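Local coordinates for NANS (YJHS), A 9-O-acetyl N-acetylneuraminic acid esterase (Escherichia coli O157:H7 EDL933, PDB 3PT5), which probably removes the 9-O-acetyl group from 9-O-acetyl-N-acetylneuraminate, letting the bacterium grow on this host sialic acid, at residues A135-S140 / T197-S202; Q190-L195 / A252-Y257. All blocks are in the same frame, centred on the assembly; numbering follows the deposited sequence.

Contact 1 of 2, residues A135-S140 / T197-S202; sequences AFTAGS and TSDYAS
Thr137 meets the loop segment 197-202 with each atom of its short side chain. Thr137 CB, where the side chain branches, is 3.7 Å from Thr197 OG1, an ordinary van der Waals contact. From there the two arms part. A chi1 of 70° sets OG1 between the backbone N and the carbonyl carbon, and in that position Thr137 OG1 receives the proton of Thr197 OG1 in a 2.7 Å hydrogen bond. The same oxygen bonds Asp194, so a single hydroxyl ties together two points of the loop that follows strand 182-189. The methyl arm goes elsewhere: Thr137 CG2 sits among oxygens, 3.3 Å from Ser202 OG and close to both the carbonyl O and OD2 of Asp199. In the α/β sandwich of an SGNH hydrolase such loops follow the parallel strands of the central sheet, and here the one leaving strand 122-130 meets the one leaving strand 182-189, at the surface of the molecule. The partner loop is shaped by a type I turn from Thr197 to Tyr200. Thr197 OG1, besides donating to Thr137, takes a weak bond from Asp199 N, inside the turn. The two threonine side chains cross obliquely, and Thr197 CG2 comes within 3.2 Å of Thr137 OG1, alongside the hydroxyl pair. Beyond the hydroxyl pair, Ala138 CB approaches that same Thr197 methyl, CG2, at 4.3 Å.

Contact 2 of 2, residues Q190-L195 / A252-Y257; sequences QGEFDL and AIYGNY
The Gln-Gly-Glu sequence that follows strand 182-189, here Gln190 to Glu192, packs in the protein interior against Ile253, Tyr254 and Tyr257 on segment 252-257, which carries on from helix 247-253. Tyr257 OH donates a 2.7 Å hydrogen bond to Gln190 O, approaching from above the carbonyl plane, 48° out of it; the acceptor lies near the plane of the phenol, at its edge. Trp188 NE1 also bonds this hydroxyl, so it donates to Gln190 O and accepts from Trp188 NE1. Tyr254 reaches Glu192 through a bridging water: Tyr254 OH donates to the water at 2.8 Å, and the water donates to Glu192 OE2, an oxygen that also bonds Thr238 and Asn31. Tyr254 CE2 comes to 3.9 Å from Gly191 CA. Ile253, with CG1 anti to its carbonyl carbon (chi1 -64°), extends CD1 to 3.7 Å from Asp194 CB and 4.0 Å from Leu195 CD2. Within the loop, Gln190 NE2 donates to the anti side of Asp194 OD2 at 165°; Asp194 OD1 bonds Thr137 OG1, and His203 bonds Gln190 OE1. Such a Gln-Gly-Glu loop after a central strand is characteristic of sialic acid-specific acetylesterases, and probably corresponds to block III of the SGNH hydrolases.

In the fold
Contacts 1 and 2 lie about 10 Å apart, centre to centre, on the same side of the chain's centre. Their segments alternate along the chain: 135-140, 190-195, 197-202 and then 252-257. The loop between strand 182-189 and helix 203-218 supplies one segment to each, so it is gripped at the surface by the loop after strand 122-130 and, deeper, by residues 252-257. Asp194 joins the two sites, its OD2 probably accepting from Phe136 N, while Tyr200 CB packs on Asp194 O. Loops following two parallel strands of the seven-stranded sheet are thereby fastened together, as is consistent with the SGNH fold, whose active site is built from such loops.

Contact 1 of 2, residues A135-S140 / T197-S202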
ATOM      1  N   ALA A 135       7.929  -3.714 -11.006  1.00 11.47           N
ATOM      2  CA  ALA A 135       8.870  -2.703 -11.488  1.00 10.55           C
ATOM      3  C   ALA A 135       8.454  -2.157 -12.838  1.00 11.27           C
ATOM      4  O   ALA A 135       7.626  -2.747 -13.489  1.00 11.08           O
ATOM      5  CB  ALA A 135      10.268  -3.301 -11.604  1.00 11.21           C
ATOM      6  N   PHE A 136       9.084  -1.060 -13.241  1.00 11.97           N
ATOM      7  CA  PHE A 136       8.901  -0.549 -14.602  1.00 12.21           C
ATOM      8  C   PHE A 136       9.865  -1.154 -15.589  1.00 12.70           C
ATOM      9  O   PHE A 136       9.557  -1.214 -16.789  1.00 13.08           O
ATOM     10  CB  PHE A 136       9.049   0.970 -14.634  1.00 11.76           C
ATOM     11  CG  PHE A 136       7.873   1.696 -14.032  1.00 11.89           C
ATOM     12  CD1 PHE A 136       6.724   1.976 -14.787  1.00 10.42           C
ATOM     13  CD2 PHE A 136       7.896   2.077 -12.690  1.00 12.09           C
ATOM     14  CE1 PHE A 136       5.643   2.650 -14.213  1.00 11.96           C
ATOM     15  CE2 PHE A 136       6.803   2.744 -12.099  1.00 10.65           C
ATOM     16  CZ  PHE A 136       5.674   3.034 -12.871  1.00 11.95           C
ATOM     17  N   THR A 137      11.027  -1.580 -15.095  1.00 12.85           N
ATOM     18  CA  THR A 137      12.111  -2.025 -15.988  1.00 14.43           C
ATOM     19  C   THR A 137      12.398  -3.532 -15.991  1.00 14.54           C
ATOM     20  O   THR A 137      13.348  -4.000 -16.650  1.00 16.35           O
ATOM     21  CB  THR A 137      13.410  -1.180 -15.779  1.00 14.52           C
ATOM     22  OG1 THR A 137      14.018  -1.463 -14.500  1.00 14.38           O
ATOM     23  CG2 THR A 137      13.115   0.313 -15.880  1.00 16.51           C
ATOM     24  N   ALA A 138      11.597  -4.290 -15.237  1.00 15.42           N
ATOM     25  CA  ALA A 138      11.737  -5.738 -15.141  1.00 15.08           C
ATOM     26  C   ALA A 138      10.441  -6.302 -14.619  1.00 15.23           C
ATOM     27  O   ALA A 138       9.694  -5.617 -13.909  1.00 15.48           O
ATOM     28  CB  ALA A 138      12.867  -6.097 -14.206  1.00 14.76           C
ATOM     29  N   GLY A 139      10.159  -7.551 -14.975  1.00 15.05           N
ATOM     30  CA  GLY A 139       9.026  -8.267 -14.430  1.00 15.71           C
ATOM     31  C   GLY A 139       8.070  -8.714 -15.519  1.00 16.03           C
ATOM     32  O   GLY A 139       7.862  -7.994 -16.484  1.00 16.60           O
ATOM     33  N   SER A 140       7.512  -9.908 -15.355  1.00 17.25           N
ATOM     34  CA  SER A 140       6.504 -10.444 -16.276  1.00 18.91           C
ATOM     35  C   SER A 140       5.293  -9.517 -16.402  1.00 19.32           C
ATOM     36  O   SER A 140       4.878  -8.914 -15.426  1.00 18.76           O
ATOM     37  CB  SER A 140       6.069 -11.840 -15.801  1.00 19.21           C
ATOM     38  OG  SER A 140       5.756 -11.823 -14.419  1.00 23.64           O
ATOM     39  N   THR A 197      18.331  -2.245 -11.575  1.00 14.27           N
ATOM     40  CA  THR A 197      18.485  -2.596 -12.996  1.00 15.08           C
ATOM     41  C   THR A 197      19.430  -1.618 -13.693  1.00 16.83           C
ATOM     42  O   THR A 197      19.641  -0.488 -13.229  1.00 16.68           O
ATOM     43  CB  THR A 197      17.136  -2.703 -13.787  1.00 15.39           C
ATOM     44  OG1 THR A 197      16.644  -1.392 -14.073  1.00 17.34           O
ATOM     45  CG2 THR A 197      16.075  -3.478 -13.023  1.00 14.37           C
ATOM     46  N   SER A 198      20.001  -2.062 -14.805  1.00 18.09           N
ATOM     47  CA  SER A 198      20.914  -1.200 -15.564  1.00 19.93           C
ATOM     48  C   SER A 198      20.110  -0.068 -16.218  1.00 20.71           C
ATOM     49  O   SER A 198      20.666   0.981 -16.570  1.00 21.60           O
ATOM     50  CB  SER A 198      21.693  -2.007 -16.613  1.00 19.74           C
ATOM     51  OG  SER A 198      20.823  -2.491 -17.614  1.00 23.66           O
ATOM     52  N   ASP A 199      18.806  -0.273 -16.343  1.00 20.71           N
ATOM     53  CA  ASP A 199      17.905   0.732 -16.923  1.00 20.65           C
ATOM     54  C   ASP A 199      17.173   1.624 -15.892  1.00 19.93           C
ATOM     55  O   ASP A 199      16.108   2.175 -16.185  1.00 19.43           O
ATOM     56  CB  ASP A 199      16.913   0.032 -17.847  1.00 21.31           C
ATOM     57  CG  ASP A 199      16.230   0.991 -18.797  1.00 23.65           C
ATOM     58  OD1 ASP A 199      16.885   1.949 -19.277  1.00 26.16           O
ATOM     59  OD2 ASP A 199      15.022   0.789 -19.040  1.00 28.30           O
ATOM     60  N   TYR A 200      17.742   1.784 -14.700  1.00 18.63           N
ATOM     61  CA  TYR A 200      17.086   2.556 -13.629  1.00 18.64           C
ATOM     62  C   TYR A 200      16.731   3.976 -14.043  1.00 18.18           C
ATOM     63  O   TYR A 200      15.777   4.555 -13.527  1.00 16.93           O
ATOM     64  CB  TYR A 200      18.000   2.625 -12.396  1.00 19.45           C
ATOM     65  CG  TYR A 200      19.179   3.555 -12.584  1.00 20.98           C
ATOM     66  CD1 TYR A 200      19.116   4.880 -12.165  1.00 21.74           C
ATOM     67  CD2 TYR A 200      20.342   3.109 -13.224  1.00 23.68           C
ATOM     68  CE1 TYR A 200      20.181   5.743 -12.354  1.00 24.69           C
ATOM     69  CE2 TYR A 200      21.406   3.961 -13.419  1.00 26.68           C
ATOM     70  CZ  TYR A 200      21.320   5.275 -12.975  1.00 26.81           C
ATOM     71  OH  TYR A 200      22.386   6.111 -13.180  1.00 29.03           O
ATOM     72  N   ALA A 201      17.513   4.544 -14.967  1.00 17.73           N
ATOM     73  CA  ALA A 201      17.355   5.942 -15.325  1.00 17.37           C
ATOM     74  C   ALA A 201      16.118   6.194 -16.181  1.00 16.81           C
ATOM     75  O   ALA A 201      15.660   7.341 -16.293  1.00 18.05           O
ATOM     76  CB  ALA A 201      18.614   6.462 -15.992  1.00 18.00           C
ATOM     77  N   SER A 202      15.545   5.132 -16.757  1.00 16.45           N
ATOM     78  CA  SER A 202      14.278   5.267 -17.468  1.00 16.36           C
ATOM     79  C   SER A 202      13.058   5.364 -16.525  1.00 15.75           C
ATOM     80  O   SER A 202      11.982   5.727 -16.956  1.00 16.32           O
ATOM     81  CB  SER A 202      14.077   4.111 -18.444  1.00 17.56           C
ATOM     82  OG  SER A 202      14.046   2.887 -17.749  1.00 20.78           O
TER

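Contact 2 of 2, residues Q190-L195 / A252-Y257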
ATOM      1  N   GLN A 190       6.956   2.737  -4.485  1.00  8.99           N
ATOM      2  CA  GLN A 190       7.539   1.891  -5.504  1.00  9.23           C
ATOM      3  C   GLN A 190       8.864   2.474  -5.957  1.00  8.95           C
ATOM      4  O   GLN A 190       9.068   3.690  -5.936  1.00 10.47           O
ATOM      5  CB  GLN A 190       6.589   1.818  -6.684  1.00  9.41           C
ATOM      6  CG  GLN A 190       6.909   0.721  -7.677  1.00  9.18           C
ATOM      7  CD  GLN A 190       7.974   1.122  -8.663  1.00  9.88           C
ATOM      8  OE1 GLN A 190       8.075   2.284  -9.018  1.00 13.59           O
ATOM      9  NE2 GLN A 190       8.764   0.150  -9.134  1.00 10.99           N
ATOM     10  N   GLY A 191       9.764   1.582  -6.347  1.00  9.20           N
ATOM     11  CA  GLY A 191      11.031   1.979  -6.945  1.00  9.42           C
ATOM     12  C   GLY A 191      12.134   0.998  -6.682  1.00  8.85           C
ATOM     13  O   GLY A 191      13.095   0.899  -7.461  1.00 10.07           O
ATOM     14  N   GLU A 192      11.997   0.252  -5.584  1.00  9.26           N
ATOM     15  CA  GLU A 192      13.092  -0.599  -5.071  1.00  9.84           C
ATOM     16  C   GLU A 192      13.715  -1.477  -6.156  1.00  9.80           C
ATOM     17  O   GLU A 192      14.931  -1.499  -6.302  1.00 10.41           O
ATOM     18  CB  GLU A 192      12.559  -1.522  -3.989  1.00  9.66           C
ATOM     19  CG  GLU A 192      12.340  -0.848  -2.623  1.00 10.21           C
ATOM     20  CD  GLU A 192      10.964  -0.221  -2.450  1.00  8.99           C
ATOM     21  OE1 GLU A 192      10.160  -0.178  -3.400  1.00 10.01           O
ATOM     22  OE2 GLU A 192      10.685   0.264  -1.303  1.00 10.52           O
ATOM     23  N   PHE A 193      12.896  -2.241  -6.869  1.00  9.31           N
ATOM     24  CA  PHE A 193      13.488  -3.182  -7.861  1.00 10.85           C
ATOM     25  C   PHE A 193      14.116  -2.440  -9.023  1.00 10.86           C
ATOM     26  O   PHE A 193      15.136  -2.880  -9.583  1.00 12.43           O
ATOM     27  CB  PHE A 193      12.476  -4.218  -8.342  1.00 10.92           C
ATOM     28  CG  PHE A 193      12.411  -5.433  -7.467  1.00 10.79           C
ATOM     29  CD1 PHE A 193      12.675  -5.344  -6.099  1.00 12.34           C
ATOM     30  CD2 PHE A 193      12.095  -6.674  -8.007  1.00 11.26           C
ATOM     31  CE1 PHE A 193      12.624  -6.460  -5.295  1.00 15.07           C
ATOM     32  CE2 PHE A 193      12.054  -7.800  -7.198  1.00 11.45           C
ATOM     33  CZ  PHE A 193      12.318  -7.700  -5.857  1.00 12.53           C
ATOM     34  N   ASP A 194      13.535  -1.311  -9.375  1.00 11.89           N
ATOM     35  CA  ASP A 194      14.113  -0.487 -10.456  1.00 11.90           C
ATOM     36  C   ASP A 194      15.488   0.092 -10.093  1.00 12.34           C
ATOM     37  O   ASP A 194      16.294   0.360 -10.982  1.00 13.83           O
ATOM     38  CB  ASP A 194      13.139   0.603 -10.913  1.00 12.08           C
ATOM     39  CG  ASP A 194      11.980   0.039 -11.728  1.00 12.42           C
ATOM     40  OD1 ASP A 194      12.232  -0.663 -12.743  1.00 14.49           O
ATOM     41  OD2 ASP A 194      10.813   0.298 -11.379  1.00 13.24           O
ATOM     42  N   LEU A 195      15.764   0.257  -8.804  1.00 13.22           N
ATOM     43  CA  LEU A 195      17.080   0.712  -8.356  1.00 12.95           C
ATOM     44  C   LEU A 195      18.198  -0.221  -8.777  1.00 13.23           C
ATOM     45  O   LEU A 195      19.352   0.191  -8.884  1.00 14.30           O
ATOM     46  CB  LEU A 195      17.142   0.809  -6.839  1.00 12.29           C
ATOM     47  CG  LEU A 195      16.223   1.784  -6.130  1.00 12.53           C
ATOM     48  CD1 LEU A 195      16.298   1.527  -4.619  1.00 11.05           C
ATOM     49  CD2 LEU A 195      16.636   3.186  -6.449  1.00 11.92           C
ATOM     50  N   ALA A 252      18.151   9.236  -8.577  1.00 15.62           N
ATOM     51  CA  ALA A 252      17.389   9.408  -9.817  1.00 14.55           C
ATOM     52  C   ALA A 252      15.917   9.084  -9.617  1.00 14.50           C
ATOM     53  O   ALA A 252      15.025   9.892  -9.937  1.00 15.64           O
ATOM     54  CB  ALA A 252      17.966   8.573 -10.924  1.00 14.86           C
ATOM     55  N   ILE A 253      15.660   7.916  -9.036  1.00 12.94           N
ATOM     56  CA  ILE A 253      14.294   7.431  -8.933  1.00 12.25           C
ATOM     57  C   ILE A 253      13.469   8.157  -7.880  1.00 12.05           C
ATOM     58  O   ILE A 253      12.372   8.677  -8.172  1.00 11.43           O
ATOM     59  CB  ILE A 253      14.270   5.913  -8.747  1.00 11.88           C
ATOM     60  CG1 ILE A 253      14.848   5.266 -10.010  1.00 11.77           C
ATOM     61  CG2 ILE A 253      12.835   5.411  -8.398  1.00 11.72           C
ATOM     62  CD1 ILE A 253      14.926   3.733 -10.039  1.00 14.09           C
ATOM     63  N   TYR A 254      13.998   8.192  -6.662  1.00 11.93           N
ATOM     64  CA  TYR A 254      13.258   8.801  -5.563  1.00 11.82           C
ATOM     65  C   TYR A 254      13.397  10.316  -5.594  1.00 12.08           C
ATOM     66  O   TYR A 254      12.506  11.034  -5.122  1.00 13.50           O
ATOM     67  CB  TYR A 254      13.645   8.177  -4.210  1.00 11.73           C
ATOM     68  CG  TYR A 254      13.034   6.795  -4.042  1.00 11.32           C
ATOM     69  CD1 TYR A 254      11.870   6.617  -3.296  1.00 12.51           C
ATOM     70  CD2 TYR A 254      13.591   5.678  -4.648  1.00 11.98           C
ATOM     71  CE1 TYR A 254      11.276   5.368  -3.163  1.00 11.36           C
ATOM     72  CE2 TYR A 254      12.998   4.407  -4.535  1.00 12.00           C
ATOM     73  CZ  TYR A 254      11.850   4.255  -3.771  1.00 11.48           C
ATOM     74  OH  TYR A 254      11.251   3.008  -3.626  1.00 11.36           O
ATOM     75  N   GLY A 255      14.461  10.814  -6.212  1.00 12.88           N
ATOM     76  CA  GLY A 255      14.580  12.259  -6.401  1.00 12.79           C
ATOM     77  C   GLY A 255      13.468  12.769  -7.306  1.00 12.84           C
ATOM     78  O   GLY A 255      12.933  13.870  -7.095  1.00 14.33           O
ATOM     79  N   ASN A 256      13.063  11.947  -8.265  1.00 12.39           N
ATOM     80  CA  ASN A 256      12.000  12.318  -9.169  1.00 13.39           C
ATOM     81  C   ASN A 256      10.634  12.450  -8.476  1.00 13.34           C
ATOM     82  O   ASN A 256       9.713  13.072  -8.998  1.00 14.58           O
ATOM     83  CB  ASN A 256      11.924  11.346 -10.335  1.00 13.80           C
ATOM     84  CG  ASN A 256      10.922  11.783 -11.373  1.00 12.08           C
ATOM     85  OD1 ASN A 256      11.026  12.892 -11.938  1.00 16.46           O
ATOM     86  ND2 ASN A 256       9.954  10.914 -11.661  1.00 13.42           N
ATOM     87  N   TYR A 257      10.499  11.842  -7.309  1.00 13.39           N
ATOM     88  CA  TYR A 257       9.272  11.996  -6.512  1.00 14.27           C
ATOM     89  C   TYR A 257       9.255  13.332  -5.769  1.00 15.99           C
ATOM     90  O   TYR A 257       8.202  13.764  -5.310  1.00 15.35           O
ATOM     91  CB  TYR A 257       9.156  10.873  -5.493  1.00 13.62           C
ATOM     92  CG  TYR A 257       8.946   9.496  -6.097  1.00 12.62           C
ATOM     93  CD1 TYR A 257       8.079   9.294  -7.178  1.00 10.65           C
ATOM     94  CD2 TYR A 257       9.589   8.386  -5.565  1.00 11.62           C
ATOM     95  CE1 TYR A 257       7.895   8.009  -7.735  1.00 12.47           C
ATOM     96  CE2 TYR A 257       9.404   7.110  -6.095  1.00 10.19           C
ATOM     97  CZ  TYR A 257       8.562   6.914  -7.166  1.00 10.66           C
ATOM     98  OH  TYR A 257       8.406   5.635  -7.684  1.00  9.91           O
TER
HETATM   99  O   HOH W   1       9.278   2.779  -1.645  1.00 14.03           O